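PDB 4LK4: VESB protease from Vibrio cholerae, which probably acts as a secreted, trypsin-like serine endopeptidase of the S1 family, its protease domain followed by an Ig-like domain. Local coordinates for residues 19-24 / 155-160; 133-138 / 210-215; 242-245 / 249-252; 281-286 / 295-300; 315-318 / 324-327. The protein carries 1 engineered substitution. One frame throughout, in Å; residues are numbered along the deposited sequence.

Interaction 1 (19-24 / 155-160); sequences SAEWPS and LQEVDV
Trp22 sends the N-H of its indole to the carboxylate of Glu157, and this bond divides the contact into a dense side and a watery one. NE1 lies 3.2 Å from Glu157 OE1; the bond is weak, bent to 152° at the hydrogen. OE1 comes in at the edge of the indole, in its plane, while the carboxylate as a whole stands almost perpendicular to the ring, the two planes 85° apart. Glu157 gets there with CG wedged between its backbone N and carbonyl carbon (chi1 49°) and an extended chain beyond. On the dense side the CD2 methyl of Leu155 packs against Trp22 CB at 3.9 Å, the two side chains crossing at about a right angle. The looser side belongs to Glu21, an exposed residue whose OE1 stays 4.2 Å from Glu157 OE2. Two waters mediate between these like charges: one donates to Glu157 OE1 at 2.5 Å and more weakly to Glu21 OE1, the other donates to Glu157 OE2 at 2.7 Å and to Glu21 OE1. Both probably ease the repulsion. Residues 19-24 belong to the connection from strand 15-16 to strand 25-30 of the trypsin-like domain, so the indole of Trp22 is laid over the sheet edge-on to Glu157 of strand 156-162, touching Thr136 and Ala138 of strand 134-139 and Pro202 and Val204 of strand 202-205.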
# COMPACT_ATOMS: atom_id res chain seq x y z
N SER A 19 -2.19 10.39 -22.15
CA SER A 19 -1.08 9.84 -21.33
C SER A 19 -0.19 10.86 -20.66
O SER A 19 0.43 10.58 -19.62
CB SER A 19 -0.17 8.93 -22.15
OG SER A 19 0.66 9.70 -23.01
N ALA A 20 -0.09 12.02 -21.29
CA ALA A 20 0.65 13.12 -20.77
C ALA A 20 0.00 13.65 -19.50
O ALA A 20 0.67 14.34 -18.73
CB ALA A 20 0.76 14.22 -21.81
N GLU A 21 -1.28 13.35 -19.28
CA GLU A 21 -1.97 13.79 -18.05
C GLU A 21 -1.78 12.80 -16.91
O GLU A 21 -2.15 13.08 -15.76
CB GLU A 21 -3.48 14.03 -18.30
CG GLU A 21 -3.79 15.34 -19.06
CD GLU A 21 -5.19 15.39 -19.68
OE1 GLU A 21 -6.18 14.99 -19.03
OE2 GLU A 21 -5.31 15.85 -20.84
N TRP A 22 -1.19 11.65 -17.21
CA TRP A 22 -1.01 10.62 -16.19
C TRP A 22 0.40 10.02 -16.21
O TRP A 22 0.57 8.83 -16.37
CB TRP A 22 -2.06 9.54 -16.40
CG TRP A 22 -3.47 10.01 -16.25
CD1 TRP A 22 -4.31 10.44 -17.22
CD2 TRP A 22 -4.21 10.05 -15.04
NE1 TRP A 22 -5.53 10.75 -16.70
CE2 TRP A 22 -5.49 10.54 -15.35
CE3 TRP A 22 -3.91 9.75 -13.70
CZ2 TRP A 22 -6.47 10.72 -14.38
CZ3 TRP A 22 -4.87 9.93 -12.76
CH2 TRP A 22 -6.13 10.42 -13.09
N PRO A 23 1.42 10.87 -16.04
CA PRO A 23 2.78 10.33 -16.07
C PRO A 23 3.12 9.53 -14.81
O PRO A 23 4.04 8.70 -14.84
CB PRO A 23 3.66 11.57 -16.23
CG PRO A 23 2.86 12.69 -15.63
CD PRO A 23 1.41 12.32 -15.78
N SER A 24 2.36 9.74 -13.73
CA SER A 24 2.62 9.05 -12.47
C SER A 24 1.77 7.80 -12.24
O SER A 24 1.86 7.19 -11.18
CB SER A 24 2.44 10.03 -11.29
OG SER A 24 3.44 11.06 -11.29
N LEU A 155 -4.88 2.78 -20.96
CA LEU A 155 -5.29 3.44 -19.74
C LEU A 155 -6.58 4.23 -19.96
O LEU A 155 -6.69 5.02 -20.88
CB LEU A 155 -4.16 4.35 -19.26
CG LEU A 155 -4.40 5.17 -18.00
CD1 LEU A 155 -4.56 4.26 -16.79
CD2 LEU A 155 -3.26 6.16 -17.80
N GLN A 156 -7.58 3.96 -19.13
CA GLN A 156 -8.83 4.69 -19.14
C GLN A 156 -8.93 5.69 -17.98
O GLN A 156 -8.27 5.56 -16.94
CB GLN A 156 -9.99 3.74 -18.97
CG GLN A 156 -10.04 2.55 -19.91
CD GLN A 156 -10.39 3.00 -21.27
OE1 GLN A 156 -11.49 3.52 -21.52
NE2 GLN A 156 -9.43 2.92 -22.16
N GLU A 157 -9.80 6.68 -18.15
CA GLU A 157 -10.16 7.58 -17.08
C GLU A 157 -11.67 7.80 -17.08
O GLU A 157 -12.33 7.52 -18.06
CB GLU A 157 -9.39 8.90 -17.17
CG GLU A 157 -9.40 9.59 -18.53
CD GLU A 157 -8.79 10.98 -18.52
OE1 GLU A 157 -8.59 11.52 -17.41
OE2 GLU A 157 -8.52 11.57 -19.59
N VAL A 158 -12.21 8.25 -15.96
CA VAL A 158 -13.62 8.60 -15.88
C VAL A 158 -13.86 9.55 -14.70
O VAL A 158 -13.15 9.51 -13.69
CB VAL A 158 -14.50 7.34 -15.73
CG1 VAL A 158 -14.20 6.63 -14.42
CG2 VAL A 158 -15.99 7.67 -15.86
N ASP A 159 -14.85 10.41 -14.83
CA ASP A 159 -15.19 11.29 -13.73
C ASP A 159 -16.25 10.66 -12.85
O ASP A 159 -17.10 9.92 -13.31
CB ASP A 159 -15.62 12.65 -14.24
CG ASP A 159 -14.42 13.53 -14.62
OD1 ASP A 159 -13.27 13.23 -14.19
OD2 ASP A 159 -14.62 14.55 -15.31
N VAL A 160 -16.13 10.95 -11.56
CA VAL A 160 -17.05 10.50 -10.56
C VAL A 160 -17.24 11.65 -9.60
O VAL A 160 -16.37 12.49 -9.46
CB VAL A 160 -16.49 9.28 -9.79
CG1 VAL A 160 -16.31 8.11 -10.73
CG2 VAL A 160 -15.17 9.59 -9.14
O HOH W 1 -8.26 13.89 -16.70
O HOH W 2 -9.09 14.18 -20.16

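Interaction 2 (133-138 / 210-215); sequences TPLTVA and EQLGIV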
# COMPACT_ATOMS: atom_id res chain seq x y z
N THR A 133 -17.92 17.21 -5.18
CA THR A 133 -16.60 17.58 -5.67
C THR A 133 -16.24 16.63 -6.83
O THR A 133 -16.29 15.43 -6.68
CB THR A 133 -15.56 17.48 -4.56
OG1 THR A 133 -15.82 18.49 -3.57
CG2 THR A 133 -14.14 17.61 -5.12
N PRO A 134 -15.95 17.18 -8.02
CA PRO A 134 -15.61 16.32 -9.14
C PRO A 134 -14.28 15.61 -8.93
O PRO A 134 -13.30 16.27 -8.56
CB PRO A 134 -15.52 17.31 -10.31
CG PRO A 134 -16.34 18.49 -9.88
CD PRO A 134 -16.07 18.60 -8.43
N LEU A 135 -14.23 14.30 -9.16
CA LEU A 135 -13.00 13.56 -9.07
C LEU A 135 -12.81 12.75 -10.33
O LEU A 135 -13.77 12.45 -11.03
CB LEU A 135 -13.05 12.61 -7.85
CG LEU A 135 -13.51 13.24 -6.53
CD1 LEU A 135 -13.69 12.14 -5.50
CD2 LEU A 135 -12.52 14.25 -6.02
N THR A 136 -11.56 12.36 -10.59
CA THR A 136 -11.22 11.53 -11.72
C THR A 136 -10.41 10.30 -11.31
O THR A 136 -9.40 10.44 -10.65
CB THR A 136 -10.41 12.34 -12.75
OG1 THR A 136 -11.09 13.57 -13.05
CG2 THR A 136 -10.23 11.54 -14.03
N VAL A 137 -10.87 9.13 -11.76
CA VAL A 137 -10.29 7.84 -11.52
C VAL A 137 -9.57 7.38 -12.76
O VAL A 137 -10.01 7.64 -13.86
CB VAL A 137 -11.38 6.76 -11.32
CG1 VAL A 137 -10.75 5.48 -10.82
CG2 VAL A 137 -12.40 7.22 -10.30
N ALA A 138 -8.49 6.64 -12.60
CA ALA A 138 -7.75 6.18 -13.77
C ALA A 138 -7.30 4.75 -13.59
O ALA A 138 -6.95 4.33 -12.49
CB ALA A 138 -6.56 7.08 -14.06
N GLU A 210 -4.55 16.39 -7.14
CA GLU A 210 -3.93 15.75 -5.98
C GLU A 210 -4.63 14.39 -5.85
O GLU A 210 -5.84 14.29 -6.07
CB GLU A 210 -4.10 16.61 -4.71
CG GLU A 210 -3.50 18.04 -4.75
CD GLU A 210 -4.41 19.13 -5.40
OE1 GLU A 210 -5.56 18.88 -5.86
OE2 GLU A 210 -3.95 20.30 -5.45
N GLN A 211 -3.88 13.34 -5.52
CA GLN A 211 -4.49 12.03 -5.31
C GLN A 211 -5.19 12.02 -3.98
O GLN A 211 -4.55 12.11 -2.95
CB GLN A 211 -3.48 10.90 -5.37
CG GLN A 211 -4.10 9.55 -5.08
CD GLN A 211 -3.15 8.39 -5.34
OE1 GLN A 211 -2.01 8.56 -5.78
NE2 GLN A 211 -3.63 7.20 -5.08
N LEU A 212 -6.50 11.93 -4.03
CA LEU A 212 -7.33 11.93 -2.85
C LEU A 212 -7.54 10.49 -2.36
O LEU A 212 -7.80 10.25 -1.20
CB LEU A 212 -8.69 12.52 -3.20
CG LEU A 212 -9.75 12.58 -2.10
CD1 LEU A 212 -9.36 13.59 -1.04
CD2 LEU A 212 -11.09 12.96 -2.69
N GLY A 213 -7.47 9.52 -3.26
CA GLY A 213 -7.92 8.20 -2.89
C GLY A 213 -7.28 7.10 -3.69
O GLY A 213 -6.58 7.38 -4.67
N ILE A 214 -7.56 5.86 -3.26
CA ILE A 214 -7.08 4.64 -3.90
C ILE A 214 -8.27 3.73 -4.20
O ILE A 214 -9.07 3.44 -3.33
CB ILE A 214 -6.14 3.85 -2.98
CG1 ILE A 214 -4.97 4.70 -2.53
CG2 ILE A 214 -5.57 2.64 -3.69
CD1 ILE A 214 -4.25 4.12 -1.33
N VAL A 215 -8.37 3.21 -5.42
CA VAL A 215 -9.51 2.39 -5.75
C VAL A 215 -9.51 1.14 -4.89
O VAL A 215 -8.50 0.44 -4.87
CB VAL A 215 -9.49 2.03 -7.22
CG1 VAL A 215 -10.61 1.04 -7.55
CG2 VAL A 215 -9.65 3.30 -8.04
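Leu212 and Leu135 meet through their terminal methyls. Leu212 CD2 sits against both branches of Leu135, 3.8 Å from CD2 and 3.9 Å from CD1, and the two side chains cross at about a right angle. Leu212 reaches over with CG trans to its backbone N (chi1 178°), whereas the CG of Leu135 lies opposite its carbonyl carbon. Further along, Val215 makes the second contact: its CG2 touches Val137 CG1 at 3.7 Å, again with the side chains perpendicular. All four residues are buried, and no hydrogen bond joins the segments. The reason is topological: strands 134-139 and 211-216 are not neighbours but flank strand 202-205 in the curled antiparallel sheet of the trypsin-like domain, so their side chains meet across its concave interior, as in the second beta-barrel of the S1 fold. Ile203 of the intervening strand touches both Leu135 and Val137. Leu212 and Gly213 form a classic beta bulge in strand 211-216, both facing Ile203. Beside the bulge, Gln211 NE2 donates to Gly213 O at 3.0 Å, approaching from above the carbonyl plane, while Gln211 OE1 is bound by Ser44. Tyr231 of strand 229-233 packs on both Val137 and Val215.

Interaction 3 (242-245 / 249-252); sequences TKHT and SYDQ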
# COMPACT_ATOMS: atom_id res chain seq x y z
N THR A 242 4.00 8.09 4.97
CA THR A 242 5.30 8.67 5.27
C THR A 242 6.15 7.66 6.00
O THR A 242 7.32 7.49 5.68
CB THR A 242 5.11 9.91 6.13
OG1 THR A 242 4.40 10.87 5.36
CG2 THR A 242 6.45 10.48 6.61
N LYS A 243 5.55 6.97 6.96
CA LYS A 243 6.26 5.98 7.76
C LYS A 243 6.78 4.82 6.90
O LYS A 243 7.83 4.26 7.21
CB LYS A 243 5.39 5.46 8.90
CG LYS A 243 5.87 4.14 9.49
CD LYS A 243 5.12 3.68 10.74
CE LYS A 243 5.47 2.23 11.03
NZ LYS A 243 5.03 1.80 12.37
N HIS A 244 6.07 4.46 5.83
CA HIS A 244 6.49 3.33 5.00
C HIS A 244 7.14 3.73 3.67
O HIS A 244 7.33 2.88 2.82
CB HIS A 244 5.33 2.38 4.81
CG HIS A 244 4.90 1.72 6.08
ND1 HIS A 244 3.96 2.27 6.92
CD2 HIS A 244 5.33 0.58 6.68
CE1 HIS A 244 3.83 1.52 8.00
NE2 HIS A 244 4.64 0.48 7.87
N THR A 245 7.53 4.99 3.53
CA THR A 245 8.30 5.45 2.36
C THR A 245 9.51 6.22 2.86
O THR A 245 9.93 7.23 2.29
CB THR A 245 7.44 6.38 1.49
OG1 THR A 245 6.95 7.47 2.29
CG2 THR A 245 6.25 5.62 0.85
N SER A 249 14.11 -0.17 4.77
CA SER A 249 13.55 -1.34 4.13
C SER A 249 13.63 -2.57 5.03
O SER A 249 14.70 -2.96 5.51
CB SER A 249 14.28 -1.64 2.84
OG SER A 249 13.78 -2.82 2.26
N TYR A 250 12.49 -3.23 5.20
CA TYR A 250 12.44 -4.40 6.03
C TYR A 250 11.31 -5.39 5.73
O TYR A 250 10.32 -5.07 5.07
CB TYR A 250 12.33 -3.94 7.47
CG TYR A 250 11.07 -3.20 7.80
CD1 TYR A 250 10.91 -1.85 7.47
CD2 TYR A 250 10.02 -3.84 8.44
CE1 TYR A 250 9.74 -1.16 7.77
CE2 TYR A 250 8.84 -3.17 8.74
CZ TYR A 250 8.70 -1.82 8.41
OH TYR A 250 7.54 -1.15 8.76
N ASP A 251 11.48 -6.61 6.25
CA ASP A 251 10.44 -7.64 6.24
C ASP A 251 9.35 -7.24 7.23
O ASP A 251 9.59 -7.17 8.46
CB ASP A 251 11.03 -9.01 6.64
CG ASP A 251 12.22 -9.41 5.78
OD1 ASP A 251 12.04 -9.49 4.56
OD2 ASP A 251 13.32 -9.66 6.31
N GLN A 252 8.16 -7.00 6.71
CA GLN A 252 7.05 -6.56 7.54
C GLN A 252 6.34 -7.73 8.21
O GLN A 252 6.23 -7.77 9.42
CB GLN A 252 6.05 -5.78 6.72
CG GLN A 252 5.10 -4.93 7.56
CD GLN A 252 3.89 -4.47 6.76
OE1 GLN A 252 3.50 -5.08 5.77
NE2 GLN A 252 3.27 -3.39 7.22
O HOH W 3 4.67 -1.85 9.48
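His244 and Tyr250 bring the imidazole and the phenol hydroxyl together, with NE2 3.4 Å from Tyr250 OH and CD2 at 3.5 Å. A single water gathers the polar ends: it lies in the plane of the imidazole, 2.8 Å from His244 NE2, is 3.0 Å from Tyr250 OH, and accepts from Gln252 NE2 at 3.1 Å. Gln252 reaches this water on an extended chain, a chi1 of -163° swinging CG to the far side from the backbone N, its amide turned 63° from the imidazole plane and NE2 4.2 Å from His244 NE2. Each member of the group is also held from outside. His244 ND1 is hydrogen-bonded to Trp240 O, one turn back in helix 238-243, which fixes the rotation of the imidazole and leaves NE2 facing the water. Lys243 CG covers one face of the imidazole, displaced toward its rim, and the ring of Trp240 meets it as well. Tyr250 OH is bonded to Thr343 N, and Gln252 NE2 to Arg91 O of strand 82-91. With Arg91 from the protease barrel and Thr343 from the Ig-like sheet, the group draws on both halves of the molecule. It is a buried, water-centred polar cluster at the junction of the two domains, where the C-terminal helix of the trypsin-like fold ends and strand 248-258 of the Ig-like domain begins.

Interaction 4 (281-286 / 295-300); sequences TGNTFS and LSDGCS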
# COMPACT_ATOMS: atom_id res chain seq x y z
N THR A 281 17.88 2.20 18.75
CA THR A 281 17.69 2.91 20.03
C THR A 281 16.55 2.35 20.88
O THR A 281 16.45 2.67 22.06
CB THR A 281 17.33 4.38 19.75
OG1 THR A 281 18.09 4.88 18.65
CG2 THR A 281 17.58 5.24 20.94
N GLY A 282 15.66 1.56 20.28
CA GLY A 282 14.58 0.95 21.03
C GLY A 282 13.83 -0.17 20.32
O GLY A 282 14.00 -0.40 19.13
N ASN A 283 13.02 -0.89 21.09
CA ASN A 283 12.09 -1.84 20.54
C ASN A 283 10.94 -2.06 21.50
O ASN A 283 10.95 -1.51 22.57
CB ASN A 283 12.79 -3.14 20.25
CG ASN A 283 13.44 -3.71 21.47
OD1 ASN A 283 12.76 -4.10 22.42
ND2 ASN A 283 14.76 -3.76 21.45
N THR A 284 9.94 -2.83 21.09
CA THR A 284 8.75 -3.06 21.91
C THR A 284 8.65 -4.52 22.35
O THR A 284 7.58 -4.99 22.72
CB THR A 284 7.47 -2.70 21.13
OG1 THR A 284 7.52 -3.28 19.81
CG2 THR A 284 7.36 -1.19 21.01
N PHE A 285 9.78 -5.22 22.31
CA PHE A 285 9.79 -6.64 22.68
C PHE A 285 9.24 -6.91 24.07
O PHE A 285 8.53 -7.90 24.25
CB PHE A 285 11.20 -7.21 22.58
CG PHE A 285 11.73 -7.29 21.18
CD1 PHE A 285 10.92 -7.72 20.13
CD2 PHE A 285 13.05 -6.95 20.91
CE1 PHE A 285 11.42 -7.81 18.84
CE2 PHE A 285 13.55 -7.05 19.62
CZ PHE A 285 12.73 -7.47 18.58
N SER A 286 9.56 -6.05 25.04
CA SER A 286 8.99 -6.11 26.40
C SER A 286 7.48 -6.28 26.44
O SER A 286 6.96 -7.11 27.16
CB SER A 286 9.31 -4.82 27.17
OG SER A 286 10.67 -4.80 27.56
N LEU A 295 15.29 -14.85 19.83
CA LEU A 295 16.43 -15.77 19.89
C LEU A 295 17.74 -15.06 19.61
O LEU A 295 18.77 -15.45 20.11
CB LEU A 295 16.25 -16.90 18.89
CG LEU A 295 14.95 -17.68 19.05
CD1 LEU A 295 14.99 -18.93 18.18
CD2 LEU A 295 14.69 -18.03 20.51
N SER A 296 17.70 -14.03 18.79
CA SER A 296 18.90 -13.36 18.31
C SER A 296 18.48 -11.97 17.85
O SER A 296 17.50 -11.85 17.13
CB SER A 296 19.47 -14.14 17.12
OG SER A 296 20.83 -13.80 16.91
N ASP A 297 19.19 -10.94 18.30
CA ASP A 297 18.95 -9.57 17.89
C ASP A 297 20.25 -9.01 17.32
O ASP A 297 21.04 -8.42 18.03
CB ASP A 297 18.48 -8.72 19.07
CG ASP A 297 18.17 -7.26 18.68
OD1 ASP A 297 18.46 -6.81 17.56
OD2 ASP A 297 17.62 -6.56 19.54
N GLY A 298 20.44 -9.21 16.02
CA GLY A 298 21.59 -8.68 15.32
C GLY A 298 21.69 -7.17 15.39
O GLY A 298 22.79 -6.62 15.39
N CYS A 299 20.55 -6.49 15.44
CA CYS A 299 20.58 -5.03 15.46
C CYS A 299 21.22 -4.54 16.74
O CYS A 299 21.85 -3.49 16.74
CB CYS A 299 19.19 -4.44 15.29
SG CYS A 299 18.42 -4.86 13.71
N SER A 300 21.07 -5.29 17.83
CA SER A 300 21.77 -4.93 19.06
C SER A 300 23.28 -5.22 18.97
O SER A 300 24.05 -4.58 19.68
CB SER A 300 21.16 -5.63 20.30
OG SER A 300 21.38 -7.02 20.29
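The Phe285 ring presents its edge to the carboxylate of Asp297: OD2 lies near the ring plane, 4.1 Å from CE2, and the carboxylate is turned 88° from the ring. Such an approach sets the oxygen against the positive rim of the aromatic system, though at this distance the attraction can only be slight. Tyr280 of the preceding strand 278-283 also touches the Phe285 ring. Asn283 ND2 stays 4.4 Å from Asp297 OD2; both atoms are hydrogen-bonded to Tyr280 OH, so the phenol joins the two polar ends. Each segment then uses its polar side chain to set its own turn. Asn283 OD1 accepts from Phe285 N at 3.2 Å, the donor tilted 22° from the carbonyl plane; this Asx turn ends strand 278-283 and places Phe285. Asp297 is the N-cap of helix 298-302: a chi1 of -178° points the carboxylate away from its own N, and OD1 takes the N-H of Ser300 at 3.0 Å, met from above the carboxylate plane. Ser300 OG returns a bond of 2.7 Å to Asp297 O, in the carbonyl plane. The first turn of the helix also carries Cys299, disulfide-bonded to Cys311. This modest surface contact lies in the Ig-like domain, where the end of strand 278-283 faces the junction where strand 292-297 passes into helix 298-302; strands 310-319 and 324-335 lie alongside, with Val313 touching both Phe285 and Asp297 and Leu331 touching Phe285 and Cys299.

Interaction 5 (315-318 / 324-327); sequences VAVD and QYQY
Val317 places its two methyls against two tyrosines, and these apolar contacts carry the interaction. CG1 meets Tyr325 at CD2, 3.7 Å away, coming at the ring obliquely. CG2 instead lies in the plane of the Tyr327 ring, at its edge, 3.8 Å from CD2 and 3.9 Å from CE2. The fork explains the division of labour: a chi1 of 171° sets CG1 across from the backbone N and CG2 opposite the carbonyl carbon, and the branches diverge toward residues two apart on the facing strand. The tyrosines also touch one another, Tyr327 CE2 lying in the plane of the Tyr325 ring at its edge. Polar interactions play their part outside the pair of segments. Tyr325 OH is bonded to His321 N, in the connection between the strands, which anchors the far end of its ring, and Arg323 makes a cation-pi contact with that ring. Backbone bonding likewise goes to other strands: Val317 pairs with Val264 and Tyr325 with Leu348, and no hydrogen bond crosses between the two segments. Their axes approach to 9.7 Å and run roughly antiparallel, at 151°. That spacing, with side chains rather than backbones in contact, is the face-to-face packing of a beta sandwich, consistent with the Ig-like domain to which strands 310-319 and 324-335 belong.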
# COMPACT_ATOMS: atom_id res chain seq x y z
N VAL A 315 13.16 -14.16 15.76
CA VAL A 315 12.15 -14.25 16.81
C VAL A 315 11.49 -15.59 16.80
O VAL A 315 11.52 -16.29 15.81
CB VAL A 315 11.07 -13.16 16.68
CG1 VAL A 315 11.73 -11.80 16.60
CG2 VAL A 315 10.15 -13.40 15.50
N ALA A 316 10.88 -15.92 17.92
CA ALA A 316 10.22 -17.19 18.07
C ALA A 316 8.89 -17.10 18.81
O ALA A 316 8.63 -16.16 19.55
CB ALA A 316 11.14 -18.18 18.77
N VAL A 317 8.06 -18.10 18.57
CA VAL A 317 6.79 -18.25 19.25
C VAL A 317 6.67 -19.70 19.68
O VAL A 317 6.77 -20.61 18.85
CB VAL A 317 5.60 -17.91 18.33
CG1 VAL A 317 4.28 -18.29 19.00
CG2 VAL A 317 5.62 -16.44 17.98
N ASP A 318 6.46 -19.90 20.97
CA ASP A 318 6.24 -21.22 21.54
C ASP A 318 4.73 -21.39 21.57
O ASP A 318 4.05 -20.98 22.51
CB ASP A 318 6.85 -21.29 22.96
CG ASP A 318 6.85 -22.70 23.54
OD1 ASP A 318 6.76 -23.68 22.76
OD2 ASP A 318 6.96 -22.83 24.78
N GLN A 324 -5.04 -18.61 17.08
CA GLN A 324 -4.29 -17.74 16.19
C GLN A 324 -3.28 -16.93 16.96
O GLN A 324 -3.61 -16.27 17.93
CB GLN A 324 -5.23 -16.78 15.52
CG GLN A 324 -6.41 -17.44 14.85
CD GLN A 324 -7.01 -16.54 13.78
OE1 GLN A 324 -6.32 -16.11 12.84
NE2 GLN A 324 -8.30 -16.23 13.93
N TYR A 325 -2.04 -16.96 16.50
CA TYR A 325 -1.00 -16.13 17.07
C TYR A 325 -0.72 -15.01 16.10
O TYR A 325 -0.51 -15.24 14.92
CB TYR A 325 0.27 -16.95 17.32
CG TYR A 325 0.13 -18.00 18.39
CD1 TYR A 325 -0.52 -19.21 18.14
CD2 TYR A 325 0.67 -17.80 19.67
CE1 TYR A 325 -0.64 -20.18 19.13
CE2 TYR A 325 0.56 -18.77 20.66
CZ TYR A 325 -0.10 -19.95 20.38
OH TYR A 325 -0.22 -20.90 21.36
N GLN A 326 -0.73 -13.78 16.61
CA GLN A 326 -0.36 -12.63 15.83
C GLN A 326 0.34 -11.63 16.70
O GLN A 326 -0.30 -10.92 17.48
CB GLN A 326 -1.59 -11.98 15.21
CG GLN A 326 -1.24 -10.92 14.17
CD GLN A 326 -2.47 -10.27 13.59
OE1 GLN A 326 -2.91 -10.61 12.49
NE2 GLN A 326 -3.04 -9.33 14.33
N TYR A 327 1.66 -11.56 16.56
CA TYR A 327 2.45 -10.64 17.37
C TYR A 327 3.15 -9.59 16.53
O TYR A 327 3.88 -9.91 15.60
CB TYR A 327 3.50 -11.38 18.21
CG TYR A 327 2.94 -12.36 19.18
CD1 TYR A 327 1.97 -11.98 20.10
CD2 TYR A 327 3.41 -13.67 19.23
CE1 TYR A 327 1.48 -12.90 21.04
CE2 TYR A 327 2.92 -14.58 20.15
CZ TYR A 327 1.94 -14.19 21.04
OH TYR A 327 1.46 -15.11 21.96

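How the interactions relate
From the N terminus, interaction 1 brings the 19-24 loop to strand 156-162, and interaction 2 starts inside that span before closing at 210-215, so the two cross. They touch through neighbouring strands 134-139 and 156-162, where Thr136 OG1 lies 2.5 Å from Asp159 OD1, and both belong to the trypsin-like domain. Interaction 3 follows, a short closure where helix 238-243 passes into the Ig-like domain. Interactions 4 and 5 come next in series, each closing a brief connection within that domain; they meet where Leu295 CG packs on Ala316 CB at 3.8 Å. The centres of interactions 1 and 4 lie about 45 Å apart.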